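Local structure of ADP-ribosylating toxin CARDS (Mycoplasma pneumoniae, 4TLV) at residues 41-44 with 45-48; 121-124 with 125-129; 291-294 with 295-298; 394-398 with 399-403; 428-432 with 433-437. The protein transfers the ADP-ribosyl group of NAD(+) onto target proteins as the main virulence factor of its bacterium, and causes vacuolisation of mammalian cells. One frame throughout, in Å; residues are numbered along the deposited sequence.

The five contacts follow one another along the chain, each within one continuous run of residues. Interactions 1 and 2 belong to the mono-ADP-ribosyltransferase domain, with centres about 17 Å apart, and helix 35-40 links them: its end leads into 41-48, while its F35, F36 and I39 pack against helix 115-126. Interactions 3 and 4 sit about 16 Å apart, centre to centre, on the antiparallel sheet of the D2 beta-trefoil, across the chain's centre from interaction 1. Interaction 5, also in D2, comes within about 6 Å of interaction 2 at the nearest atoms. Its outside partners include R61 of the transferase domain, E222 of the inferred NAD(+) pocket region, and E271 and E273 of the KELED motif.

Interaction 1 (41-44 with 45-48); sequences STNF and GRSY
R46 folds its guanidinium back over the start of its own loop, so that NH2 and CZ lie near the CB of N43, with NH2 at 3.7 Å from that carbon. Two neighbouring carbonyls meet the group at its edge. NE donates to N43 O at 3.0 Å along an almost straight bond (N-H...O 170°), and NH2 reaches T42 O, also at 3.0 Å but more bent. Both oxygens lie practically in the guanidinium plane, which fixes the rotation of the group. The two carbonyls are used differently: NE is only slightly tilted from the plane of the N43 carbonyl, whereas NH2 stands well above that of T42. A bend at chi3 (-57°) turns the chain back and makes this two-point grip possible. NH2 has a second partner in E37 of helix 35-40, a salt bridge that probably strengthens the hold.

A water bridges the turn, accepting from the backbone N of R46 at 2.9 Å and within donating distance of N43 O, though it has more acceptors in reach than protons. On the other side of the backbone, F44 swings away from the arginine. With CG opposite its own backbone N (chi1 -177°), the near end of the ring lies against G45, F44 CG being 3.2 Å from G45 N, with G45 CA over one face. The ring itself packs edge-to-face on W235 and against L228. This is an irregular surface loop of the mono-ADP-ribosyltransferase domain, running from helix 35-40 to strand 49-53, in which an arginine side chain bonds back to two successive carbonyls.

Interaction 2 (121-124 with 125-129); sequences GIRA and LRTSF
The F129 ring and the R126 guanidinium are both approached at a slant. Beside the ring lies A124, whose carbonyl oxygen is 3.6 Å from CD2 and whose CB is 4.0 Å from CE2. Beside the guanidinium lies the methyl CG2 of I122, 3.9 Å from NE, where the two side chains cross obliquely one turn apart. R126 runs extended from CG to NE, which carries its charged end off the helix to a salt bridge with E97 of helix 92-104 and hydrogen bonds to Y475 and S480.

The backbone shows the helix running out. L125 N and R126 N still make regular bonds to G121 O and I122 O, but T127 N is left with weak ones to R123 O and A124 O. The hydroxyl of T127 takes over: OG1 donates to R123 O at 2.8 Å, from 35° above the carbonyl plane. Its chi1 of 61° sets OG1 between the backbone N and the carbonyl carbon, turned back onto the last turn. F129 N then closes the end with a nearly straight bond to A124 O at 3.0 Å (N-H...O 169°), spanning five residues. L125 meanwhile packs on F35 and I39 of helix 35-40. The whole is a helix C-terminus, finished by a wider i to i+5 backbone bond and a threonine hydroxyl, at the end of helix 115-126 in the mono-ADP-ribosyltransferase domain.

Interaction 3 (291-294 with 295-298); sequences QADP and QNNN
D293 makes the first shell with all three of its polar backbone and side-chain groups. OD1 accepts from the backbone N of Q295 at 2.8 Å, on the anti side of the carboxylate and 35° out of its plane. The main-chain O of D293 faces the turn: N296 N donates to it at 3.3 Å from well above the carbonyl plane, and N297 N comes in at 2.7 Å, but so bent that the bond is weak. D293 N closes the far end, donating to N298 O at 2.9 Å. A292 CA makes a C-H...O contact to the same oxygen.

The carboxylate gets there because chi1 of -173° puts CG opposite the backbone N, leaning the group over the turn. There it lies alongside the Q295 side chain, with D293 OD1 3.1 Å from Q295 CB, and crosses N296 at about a right angle. N296 in turn is held by an Asx turn: its OD1 accepts from N298 N at 3.0 Å, which ties the side chain to the backbone of N298. Further out, S309 also bonds D293 OD1, giving that oxygen two donors, and ND2 of N488, in D3, reaches both N297 OD1 and P294 O, joining the turn to the next domain. The turn joins strand 287-293 to strand 298-303 as an antiparallel connection of the D2 beta-trefoil, with P294 and N297 packed on L335 of strand 335-340.

Interaction 4 (394-398 with 399-403); sequences TKSGG and SQHDL
S396 and H401 make the tight half of this loop. ND1 of the imidazole donates to S396 OG at 2.7 Å, with the oxygen at the ring edge and 16° out of its plane. S396 already has its CB directed at the histidine, and chi1 of 68° brings OG round to ND1. OG is also hydrogen-bonded to N393 O, so the hydroxyl links the ring to the end of the preceding strand. W392 packs edge-to-face with the imidazole, so the buried ring has a polar and an aromatic neighbour.

The other half is looser. G397 and G398 carry the chain past the ring, where G398 O comes at a slant to 3.5 Å from H401 NE2 and G397 O stays at 3.9 Å from H401 ND1. G398 has a positive phi of 93°, a backbone shape that suits glycine. S399 and Q400 are exposed; both point away, though S399 CB still touches G398. The loop connects strand 388-393 to strand 401-407 in the D2 beta-trefoil; H401 bonds through its backbone to L301 of strand 298-303, and Q400 packs on F300 of that same strand.

Interaction 5 (428-432 with 433-437); sequences HAQFV and TMRAA. With ACT (acetate ion), chain M.
Q430 reaches from the short 3-10 segment 429-431 toward T433 and R435. Its CB lies 4.1 Å from T433 OG1. From there chi1 of 74° folds CG in beside both backbone neighbours, and the chain runs on extended to the amide. At the tip OE1 approaches R435 NH2 to 3.1 Å, the amide and guanidinium planes turned 65° apart, and a water lies between the two side chains. That water accepts from R435 NE at 2.7 Å, in the guanidinium plane, and makes a weak bond to OE1. The stronger partners of both tips are in the KELED motif: E273 N donates to OE1, E271 O accepts from NE2, and E273 O accepts from R435 NH2. The two side chains therefore both bond to the backbone of E273, one to its N and the other to its O.

The backbone of Q430 serves T433. T433 N donates to Q430 O at 3.1 Å from well above the carbonyl plane. T433 OG1 lies 2.7 Å from the same oxygen, and its hydroxyl also has a hydrogen-bonding partner in E222. Within the 3-10 turn, F431 N bonds H428 O, and F431 itself packs on F315, M366 and I420 of D2. At the start of the turn A429 N donates to an acetate oxygen at 2.9 Å (N-H...O 160°); this ion, probably from the crystallisation liquor, also bonds H163. The arrangement is a short 3-10 turn followed by T433, whose N bonds back to Q430 O, in the stretch of D2 between strands 415-421 and 441-443 that leads into D3.

Interaction 1 (41-44 with 45-48)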
loop_
_atom_site.group_PDB
_atom_site.type_symbol
_atom_site.label_atom_id
_atom_site.label_comp_id
_atom_site.label_asym_id
_atom_site.label_seq_id
_atom_site.Cartn_x
_atom_site.Cartn_y
_atom_site.Cartn_z
ATOM N N SER A 41 -12.469 -11.808 -7.831
ATOM C CA SER A 41 -13.520 -11.562 -8.823
ATOM C C SER A 41 -13.952 -12.842 -9.555
ATOM O O SER A 41 -14.237 -12.816 -10.750
ATOM C CB SER A 41 -13.109 -10.490 -9.843
ATOM O OG SER A 41 -12.740 -9.261 -9.210
ATOM N N THR A 42 -13.989 -13.955 -8.831
ATOM C CA THR A 42 -14.412 -15.235 -9.399
ATOM C C THR A 42 -15.874 -15.195 -9.829
ATOM O O THR A 42 -16.741 -14.824 -9.037
ATOM C CB THR A 42 -14.280 -16.357 -8.367
ATOM O OG1 THR A 42 -12.969 -16.322 -7.807
ATOM C CG2 THR A 42 -14.533 -17.733 -9.021
ATOM N N ASN A 43 -16.150 -15.604 -11.070
ATOM C CA ASN A 43 -17.522 -15.592 -11.596
ATOM C C ASN A 43 -18.230 -14.317 -11.159
ATOM O O ASN A 43 -19.294 -14.365 -10.530
ATOM C CB ASN A 43 -18.322 -16.804 -11.094
ATOM C CG ASN A 43 -17.713 -18.132 -11.512
ATOM O OD1 ASN A 43 -17.082 -18.160 -12.679
ATOM N ND2 ASN A 43 -17.813 -19.128 -10.787
ATOM N N PHE A 44 -17.631 -13.182 -11.511
ATOM C CA PHE A 44 -17.994 -11.883 -10.961
ATOM C C PHE A 44 -19.463 -11.532 -11.125
ATOM O O PHE A 44 -20.069 -11.767 -12.179
ATOM C CB PHE A 44 -17.135 -10.791 -11.620
ATOM C CG PHE A 44 -17.377 -9.418 -11.079
ATOM C CD1 PHE A 44 -16.926 -9.075 -9.807
ATOM C CD2 PHE A 44 -18.037 -8.463 -11.837
ATOM C CE1 PHE A 44 -17.135 -7.786 -9.303
ATOM C CE2 PHE A 44 -18.249 -7.175 -11.334
ATOM C CZ PHE A 44 -17.800 -6.844 -10.069
ATOM N N GLY A 45 -20.033 -10.950 -10.077
ATOM C CA GLY A 45 -21.363 -10.388 -10.185
ATOM C C GLY A 45 -22.320 -10.886 -9.129
ATOM O O GLY A 45 -23.493 -10.534 -9.173
ATOM N N ARG A 46 -21.832 -11.694 -8.189
ATOM C CA ARG A 46 -22.715 -12.284 -7.164
ATOM C C ARG A 46 -22.369 -11.872 -5.734
ATOM O O ARG A 46 -23.067 -12.267 -4.798
ATOM C CB ARG A 46 -22.656 -13.818 -7.204
ATOM C CG ARG A 46 -23.053 -14.484 -8.520
ATOM C CD ARG A 46 -22.411 -15.883 -8.609
ATOM N NE ARG A 46 -20.957 -15.801 -8.476
ATOM C CZ ARG A 46 -20.228 -16.420 -7.545
ATOM N NH1 ARG A 46 -20.798 -17.213 -6.650
ATOM N NH2 ARG A 46 -18.908 -16.255 -7.528
ATOM N N SER A 47 -21.295 -11.109 -5.546
ATOM C CA SER A 47 -20.837 -10.830 -4.180
ATOM C C SER A 47 -21.785 -9.971 -3.337
ATOM O O SER A 47 -22.421 -9.028 -3.826
ATOM C CB SER A 47 -19.448 -10.189 -4.167
ATOM O OG SER A 47 -18.970 -10.109 -2.831
ATOM N N TYR A 48 -21.849 -10.308 -2.050
ATOM C CA TYR A 48 -22.608 -9.545 -1.069
ATOM C C TYR A 48 -21.765 -8.383 -0.569
ATOM O O TYR A 48 -22.261 -7.523 0.113
ATOM C CB TYR A 48 -22.921 -10.443 0.132
ATOM C CG TYR A 48 -23.870 -9.850 1.148
ATOM C CD1 TYR A 48 -25.197 -9.573 0.810
ATOM C CD2 TYR A 48 -23.462 -9.625 2.462
ATOM C CE1 TYR A 48 -26.072 -9.054 1.734
ATOM C CE2 TYR A 48 -24.337 -9.112 3.405
ATOM C CZ TYR A 48 -25.640 -8.822 3.036
ATOM O OH TYR A 48 -26.506 -8.302 3.972
HETATM O O HOH W 1 -19.543 -13.379 -7.851
#

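Interaction 2 (121-124 with 125-129)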
loop_
_atom_site.group_PDB
_atom_site.type_symbol
_atom_site.label_atom_id
_atom_site.label_comp_id
_atom_site.label_asym_id
_atom_site.label_seq_id
_atom_site.Cartn_x
_atom_site.Cartn_y
_atom_site.Cartn_z
ATOM N N GLY A 121 -4.053 -17.104 -3.406
ATOM C CA GLY A 121 -5.010 -16.013 -3.269
ATOM C C GLY A 121 -4.490 -14.903 -2.359
ATOM O O GLY A 121 -4.603 -13.711 -2.682
ATOM N N ILE A 122 -3.930 -15.291 -1.216
ATOM C CA ILE A 122 -3.385 -14.333 -0.263
ATOM C C ILE A 122 -2.198 -13.586 -0.882
ATOM O O ILE A 122 -2.037 -12.386 -0.674
ATOM C CB ILE A 122 -2.966 -15.011 1.082
ATOM C CG1 ILE A 122 -4.186 -15.593 1.821
ATOM C CG2 ILE A 122 -2.267 -14.015 2.009
ATOM C CD1 ILE A 122 -5.250 -14.600 2.088
ATOM N N ARG A 123 -1.365 -14.288 -1.645
ATOM C CA ARG A 123 -0.234 -13.634 -2.305
ATOM C C ARG A 123 -0.709 -12.530 -3.261
ATOM O O ARG A 123 -0.146 -11.428 -3.291
ATOM C CB ARG A 123 0.621 -14.646 -3.062
ATOM C CG ARG A 123 1.865 -14.021 -3.756
ATOM C CD ARG A 123 2.770 -15.129 -4.333
ATOM N NE ARG A 123 4.132 -14.687 -4.640
ATOM C CZ ARG A 123 5.240 -15.210 -4.105
ATOM N NH1 ARG A 123 5.169 -16.208 -3.219
ATOM N NH2 ARG A 123 6.433 -14.738 -4.460
ATOM N N ALA A 124 -1.743 -12.835 -4.038
ATOM C CA ALA A 124 -2.345 -11.836 -4.920
ATOM C C ALA A 124 -2.899 -10.640 -4.132
ATOM O O ALA A 124 -2.684 -9.491 -4.519
ATOM C CB ALA A 124 -3.423 -12.462 -5.775
ATOM N N LEU A 125 -3.614 -10.910 -3.043
ATOM C CA LEU A 125 -4.158 -9.836 -2.200
ATOM C C LEU A 125 -3.025 -8.956 -1.643
ATOM O O LEU A 125 -3.153 -7.731 -1.559
ATOM C CB LEU A 125 -4.938 -10.433 -1.033
ATOM C CG LEU A 125 -5.474 -9.478 0.040
ATOM C CD1 LEU A 125 -6.382 -8.438 -0.617
ATOM C CD2 LEU A 125 -6.233 -10.285 1.086
ATOM N N ARG A 126 -1.926 -9.599 -1.254
ATOM C CA ARG A 126 -0.789 -8.920 -0.614
ATOM C C ARG A 126 -0.004 -8.037 -1.570
ATOM O O ARG A 126 0.618 -7.051 -1.169
ATOM C CB ARG A 126 0.184 -9.961 -0.072
ATOM C CG ARG A 126 -0.235 -10.601 1.246
ATOM C CD ARG A 126 0.844 -11.627 1.626
ATOM N NE ARG A 126 0.821 -11.903 3.057
ATOM C CZ ARG A 126 1.790 -12.537 3.701
ATOM N NH1 ARG A 126 2.864 -12.950 3.025
ATOM N NH2 ARG A 126 1.693 -12.739 5.011
ATOM N N THR A 127 0.012 -8.436 -2.830
ATOM C CA THR A 127 0.872 -7.793 -3.803
ATOM C C THR A 127 -0.006 -7.073 -4.829
ATOM O O THR A 127 -0.331 -5.885 -4.641
ATOM C CB THR A 127 1.907 -8.782 -4.411
ATOM O OG1 THR A 127 1.245 -9.850 -5.099
ATOM C CG2 THR A 127 2.781 -9.370 -3.301
ATOM N N SER A 128 -0.471 -7.805 -5.830
ATOM C CA SER A 128 -1.257 -7.250 -6.947
ATOM C C SER A 128 -2.430 -6.327 -6.590
ATOM O O SER A 128 -2.590 -5.267 -7.218
ATOM C CB SER A 128 -1.769 -8.382 -7.855
ATOM O OG SER A 128 -0.679 -9.130 -8.351
ATOM N N PHE A 129 -3.272 -6.736 -5.636
ATOM C CA PHE A 129 -4.451 -5.940 -5.299
ATOM C C PHE A 129 -4.306 -5.042 -4.074
ATOM O O PHE A 129 -5.225 -4.307 -3.747
ATOM C CB PHE A 129 -5.669 -6.850 -5.078
ATOM C CG PHE A 129 -5.979 -7.730 -6.252
ATOM C CD1 PHE A 129 -6.377 -7.175 -7.460
ATOM C CD2 PHE A 129 -5.885 -9.111 -6.149
ATOM C CE1 PHE A 129 -6.688 -7.983 -8.559
ATOM C CE2 PHE A 129 -6.184 -9.928 -7.246
ATOM C CZ PHE A 129 -6.585 -9.359 -8.450
#

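Interaction 3 (291-294 with 295-298)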
loop_
_atom_site.group_PDB
_atom_site.type_symbol
_atom_site.label_atom_id
_atom_site.label_comp_id
_atom_site.label_asym_id
_atom_site.label_seq_id
_atom_site.Cartn_x
_atom_site.Cartn_y
_atom_site.Cartn_z
ATOM N N GLN A 291 17.514 14.061 -8.952
ATOM C CA GLN A 291 18.516 13.001 -8.906
ATOM C C GLN A 291 18.666 12.473 -7.482
ATOM O O GLN A 291 18.284 13.143 -6.531
ATOM C CB GLN A 291 19.864 13.517 -9.440
ATOM C CG GLN A 291 19.815 13.867 -10.918
ATOM C CD GLN A 291 21.125 14.322 -11.465
ATOM O OE1 GLN A 291 22.107 14.423 -10.741
ATOM N NE2 GLN A 291 21.155 14.604 -12.767
ATOM N N ALA A 292 19.208 11.269 -7.327
ATOM C CA ALA A 292 19.371 10.705 -5.984
ATOM C C ALA A 292 20.541 9.735 -5.914
ATOM O O ALA A 292 20.939 9.150 -6.918
ATOM C CB ALA A 292 18.058 10.040 -5.489
ATOM N N ASP A 293 21.099 9.562 -4.721
ATOM C CA ASP A 293 22.318 8.766 -4.577
ATOM C C ASP A 293 22.142 7.735 -3.472
ATOM O O ASP A 293 22.045 8.096 -2.308
ATOM C CB ASP A 293 23.507 9.676 -4.240
ATOM C CG ASP A 293 24.851 8.922 -4.238
ATOM O OD1 ASP A 293 24.858 7.685 -4.068
ATOM O OD2 ASP A 293 25.904 9.565 -4.420
ATOM N N PRO A 294 22.099 6.444 -3.825
ATOM C CA PRO A 294 21.862 5.423 -2.787
ATOM C C PRO A 294 23.032 5.259 -1.824
ATOM O O PRO A 294 22.872 4.605 -0.795
ATOM C CB PRO A 294 21.705 4.121 -3.583
ATOM C CG PRO A 294 21.550 4.531 -5.005
ATOM C CD PRO A 294 22.236 5.855 -5.163
ATOM N N GLN A 295 24.191 5.815 -2.163
ATOM C CA GLN A 295 25.356 5.734 -1.281
ATOM C C GLN A 295 25.142 6.534 0.012
ATOM O O GLN A 295 25.632 6.159 1.077
ATOM C CB GLN A 295 26.610 6.230 -2.008
ATOM C CG GLN A 295 27.933 5.916 -1.291
ATOM C CD GLN A 295 28.303 6.945 -0.234
ATOM O OE1 GLN A 295 27.919 8.205 -0.461
ATOM N NE2 GLN A 295 28.926 6.609 0.780
ATOM N N ASN A 296 24.416 7.642 -0.085
ATOM C CA ASN A 296 24.138 8.468 1.090
ATOM C C ASN A 296 22.659 8.820 1.226
ATOM O O ASN A 296 22.288 9.657 2.048
ATOM C CB ASN A 296 24.969 9.748 1.050
ATOM C CG ASN A 296 24.811 10.502 -0.257
ATOM O OD1 ASN A 296 23.803 10.364 -0.947
ATOM N ND2 ASN A 296 25.820 11.303 -0.609
ATOM N N ASN A 297 21.825 8.192 0.404
ATOM C CA ASN A 297 20.380 8.448 0.434
ATOM C C ASN A 297 19.980 9.895 0.147
ATOM O O ASN A 297 18.839 10.271 0.363
ATOM C CB ASN A 297 19.751 7.965 1.752
ATOM C CG ASN A 297 19.563 6.448 1.780
ATOM O OD1 ASN A 297 19.647 5.786 0.746
ATOM N ND2 ASN A 297 19.334 5.902 2.959
ATOM N N ASN A 298 20.901 10.710 -0.352
ATOM C CA ASN A 298 20.540 12.092 -0.677
ATOM C C ASN A 298 19.652 12.189 -1.923
ATOM O O ASN A 298 19.819 11.429 -2.876
ATOM C CB ASN A 298 21.793 12.948 -0.882
ATOM C CG ASN A 298 22.509 13.264 0.426
ATOM O OD1 ASN A 298 21.935 13.135 1.505
ATOM N ND2 ASN A 298 23.760 13.692 0.328
#

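Interaction 4 (394-398 with 399-403)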
loop_
_atom_site.group_PDB
_atom_site.type_symbol
_atom_site.label_atom_id
_atom_site.label_comp_id
_atom_site.label_asym_id
_atom_site.label_seq_id
_atom_site.Cartn_x
_atom_site.Cartn_y
_atom_site.Cartn_z
ATOM N N THR A 394 15.720 29.309 -3.720
ATOM C CA THR A 394 16.202 30.034 -4.898
ATOM C C THR A 394 17.560 30.689 -4.678
ATOM O O THR A 394 18.280 30.981 -5.635
ATOM C CB THR A 394 15.208 31.120 -5.333
ATOM O OG1 THR A 394 14.965 32.006 -4.230
ATOM C CG2 THR A 394 13.890 30.492 -5.785
ATOM N N LYS A 395 17.916 30.909 -3.416
ATOM C CA LYS A 395 19.195 31.531 -3.101
ATOM C C LYS A 395 20.326 30.522 -2.881
ATOM O O LYS A 395 21.496 30.902 -2.863
ATOM C CB LYS A 395 19.057 32.462 -1.898
ATOM C CG LYS A 395 18.342 33.771 -2.214
ATOM C CD LYS A 395 18.233 34.654 -0.979
ATOM C CE LYS A 395 17.884 36.092 -1.346
ATOM N NZ LYS A 395 16.667 36.164 -2.202
ATOM N N SER A 396 19.991 29.243 -2.726
ATOM C CA SER A 396 21.025 28.233 -2.511
ATOM C C SER A 396 21.990 28.201 -3.691
ATOM O O SER A 396 21.586 28.391 -4.841
ATOM C CB SER A 396 20.420 26.840 -2.282
ATOM O OG SER A 396 19.796 26.341 -3.455
ATOM N N GLY A 397 23.265 27.967 -3.405
ATOM C CA GLY A 397 24.267 27.899 -4.451
ATOM C C GLY A 397 24.810 26.494 -4.631
ATOM O O GLY A 397 24.336 25.547 -4.008
ATOM N N GLY A 398 25.810 26.355 -5.490
ATOM C CA GLY A 398 26.425 25.062 -5.719
ATOM C C GLY A 398 25.794 24.317 -6.874
ATOM O O GLY A 398 24.894 24.834 -7.542
ATOM N N SER A 399 26.264 23.094 -7.095
ATOM C CA SER A 399 25.831 22.261 -8.214
ATOM C C SER A 399 24.539 21.495 -7.916
ATOM O O SER A 399 23.777 21.170 -8.822
ATOM C CB SER A 399 26.944 21.268 -8.571
ATOM O OG SER A 399 26.470 20.235 -9.421
ATOM N N GLN A 400 24.311 21.196 -6.643
ATOM C CA GLN A 400 23.166 20.393 -6.237
ATOM C C GLN A 400 22.341 21.170 -5.234
ATOM O O GLN A 400 22.887 21.783 -4.320
ATOM C CB GLN A 400 23.636 19.075 -5.609
ATOM C CG GLN A 400 24.455 18.203 -6.542
ATOM C CD GLN A 400 24.939 16.924 -5.889
ATOM O OE1 GLN A 400 24.814 16.744 -4.675
ATOM N NE2 GLN A 400 25.499 16.025 -6.694
ATOM N N HIS A 401 21.026 21.149 -5.397
ATOM C CA HIS A 401 20.152 21.854 -4.474
ATOM C C HIS A 401 19.221 20.886 -3.763
ATOM O O HIS A 401 18.722 19.926 -4.362
ATOM C CB HIS A 401 19.355 22.923 -5.218
ATOM C CG HIS A 401 20.213 23.873 -5.991
ATOM N ND1 HIS A 401 20.788 25.046 -5.635
ATOM C CD2 HIS A 401 20.595 23.638 -7.295
ATOM C CE1 HIS A 401 21.485 25.503 -6.728
ATOM N NE2 HIS A 401 21.357 24.634 -7.714
ATOM N N ASP A 402 18.994 21.151 -2.482
ATOM C CA ASP A 402 18.120 20.331 -1.671
ATOM C C ASP A 402 16.657 20.507 -2.060
ATOM O O ASP A 402 16.257 21.548 -2.594
ATOM C CB ASP A 402 18.312 20.654 -0.191
ATOM C CG ASP A 402 19.602 20.072 0.370
ATOM O OD1 ASP A 402 20.321 19.364 -0.371
ATOM O OD2 ASP A 402 19.888 20.317 1.557
ATOM N N LEU A 403 15.869 19.475 -1.785
ATOM C CA LEU A 403 14.453 19.455 -2.129
ATOM C C LEU A 403 13.608 19.440 -0.862
ATOM O O LEU A 403 13.835 18.618 0.024
ATOM C CB LEU A 403 14.131 18.224 -2.993
ATOM C CG LEU A 403 12.671 18.041 -3.397
ATOM C CD1 LEU A 403 12.214 19.190 -4.303
ATOM C CD2 LEU A 403 12.471 16.669 -4.083
#

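Interaction 5 (428-432 with 433-437)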
loop_
_atom_site.group_PDB
_atom_site.type_symbol
_atom_site.label_atom_id
_atom_site.label_comp_id
_atom_site.label_asym_id
_atom_site.label_seq_id
_atom_site.Cartn_x
_atom_site.Cartn_y
_atom_site.Cartn_z
ATOM N N HIS A 428 8.625 12.557 -19.369
ATOM C CA HIS A 428 7.648 11.876 -20.214
ATOM C C HIS A 428 6.347 11.609 -19.468
ATOM O O HIS A 428 6.327 11.552 -18.240
ATOM C CB HIS A 428 8.245 10.650 -20.881
ATOM C CG HIS A 428 9.229 11.004 -21.960
ATOM N ND1 HIS A 428 9.946 10.233 -22.813
ATOM C CD2 HIS A 428 9.562 12.311 -22.253
ATOM C CE1 HIS A 428 10.697 11.083 -23.594
ATOM N NE2 HIS A 428 10.446 12.330 -23.237
ATOM N N ALA A 429 5.257 11.490 -20.218
ATOM C CA ALA A 429 3.923 11.630 -19.640
ATOM C C ALA A 429 3.603 10.560 -18.597
ATOM O O ALA A 429 2.865 10.817 -17.641
ATOM C CB ALA A 429 2.857 11.618 -20.751
ATOM N N GLN A 430 4.141 9.355 -18.775
ATOM C CA GLN A 430 3.737 8.271 -17.874
ATOM C C GLN A 430 4.280 8.445 -16.458
ATOM O O GLN A 430 3.767 7.848 -15.521
ATOM C CB GLN A 430 4.080 6.885 -18.436
ATOM C CG GLN A 430 5.553 6.538 -18.392
ATOM C CD GLN A 430 5.793 5.164 -18.961
ATOM O OE1 GLN A 430 6.279 4.255 -18.128
ATOM N NE2 GLN A 430 5.514 4.914 -20.143
ATOM N N PHE A 431 5.288 9.291 -16.280
ATOM C CA PHE A 431 5.772 9.510 -14.925
ATOM C C PHE A 431 4.658 9.945 -13.976
ATOM O O PHE A 431 4.601 9.508 -12.823
ATOM C CB PHE A 431 6.929 10.516 -14.839
ATOM C CG PHE A 431 7.430 10.678 -13.439
ATOM C CD1 PHE A 431 8.120 9.652 -12.830
ATOM C CD2 PHE A 431 7.146 11.818 -12.704
ATOM C CE1 PHE A 431 8.556 9.777 -11.509
ATOM C CE2 PHE A 431 7.589 11.941 -11.405
ATOM C CZ PHE A 431 8.289 10.910 -10.810
ATOM N N VAL A 432 3.753 10.798 -14.454
ATOM C CA VAL A 432 2.716 11.340 -13.585
ATOM C C VAL A 432 1.467 10.455 -13.503
ATOM O O VAL A 432 0.355 10.942 -13.274
ATOM C CB VAL A 432 2.364 12.798 -13.962
ATOM C CG1 VAL A 432 3.617 13.679 -13.810
ATOM C CG2 VAL A 432 1.812 12.870 -15.378
ATOM N N THR A 433 1.679 9.146 -13.658
ATOM C CA THR A 433 0.654 8.136 -13.465
ATOM C C THR A 433 1.236 7.044 -12.561
ATOM O O THR A 433 2.437 6.915 -12.450
ATOM C CB THR A 433 0.224 7.499 -14.800
ATOM O OG1 THR A 433 1.318 6.774 -15.356
ATOM C CG2 THR A 433 -0.214 8.593 -15.801
ATOM N N MET A 434 0.383 6.253 -11.928
ATOM C CA MET A 434 0.854 5.278 -10.953
ATOM C C MET A 434 0.977 3.884 -11.566
ATOM O O MET A 434 -0.022 3.256 -11.898
ATOM C CB MET A 434 -0.081 5.275 -9.730
ATOM C CG MET A 434 0.056 6.510 -8.864
ATOM S SD MET A 434 -1.276 6.634 -7.664
ATOM C CE MET A 434 -2.460 7.555 -8.587
ATOM N N ARG A 435 2.211 3.405 -11.700
ATOM C CA ARG A 435 2.482 2.124 -12.343
ATOM C C ARG A 435 2.473 1.023 -11.285
ATOM O O ARG A 435 2.522 1.302 -10.084
ATOM C CB ARG A 435 3.849 2.145 -13.037
ATOM C CG ARG A 435 5.056 2.152 -12.081
ATOM C CD ARG A 435 6.386 1.740 -12.805
ATOM N NE ARG A 435 6.693 2.655 -13.912
ATOM C CZ ARG A 435 7.783 2.596 -14.676
ATOM N NH1 ARG A 435 8.705 1.677 -14.444
ATOM N NH2 ARG A 435 7.958 3.489 -15.657
ATOM N N ALA A 436 2.403 -0.225 -11.732
ATOM C CA ALA A 436 2.450 -1.355 -10.812
ATOM C C ALA A 436 3.748 -1.328 -9.993
ATOM O O ALA A 436 4.793 -0.901 -10.473
ATOM C CB ALA A 436 2.299 -2.689 -11.581
ATOM N N ALA A 437 3.663 -1.779 -8.750
ATOM C CA ALA A 437 4.787 -1.751 -7.830
ATOM C C ALA A 437 5.762 -2.890 -8.099
ATOM O O ALA A 437 5.386 -3.905 -8.671
ATOM C CB ALA A 437 4.271 -1.830 -6.396
HETATM C C ACT M . 5.881 12.474 -23.971
HETATM O O ACT M . 5.648 11.601 -23.099
HETATM O OXT ACT M . 6.029 12.073 -25.149
HETATM C CH3 ACT M . 5.974 13.930 -23.626
HETATM O O HOH W 2 5.377 4.802 -14.869
#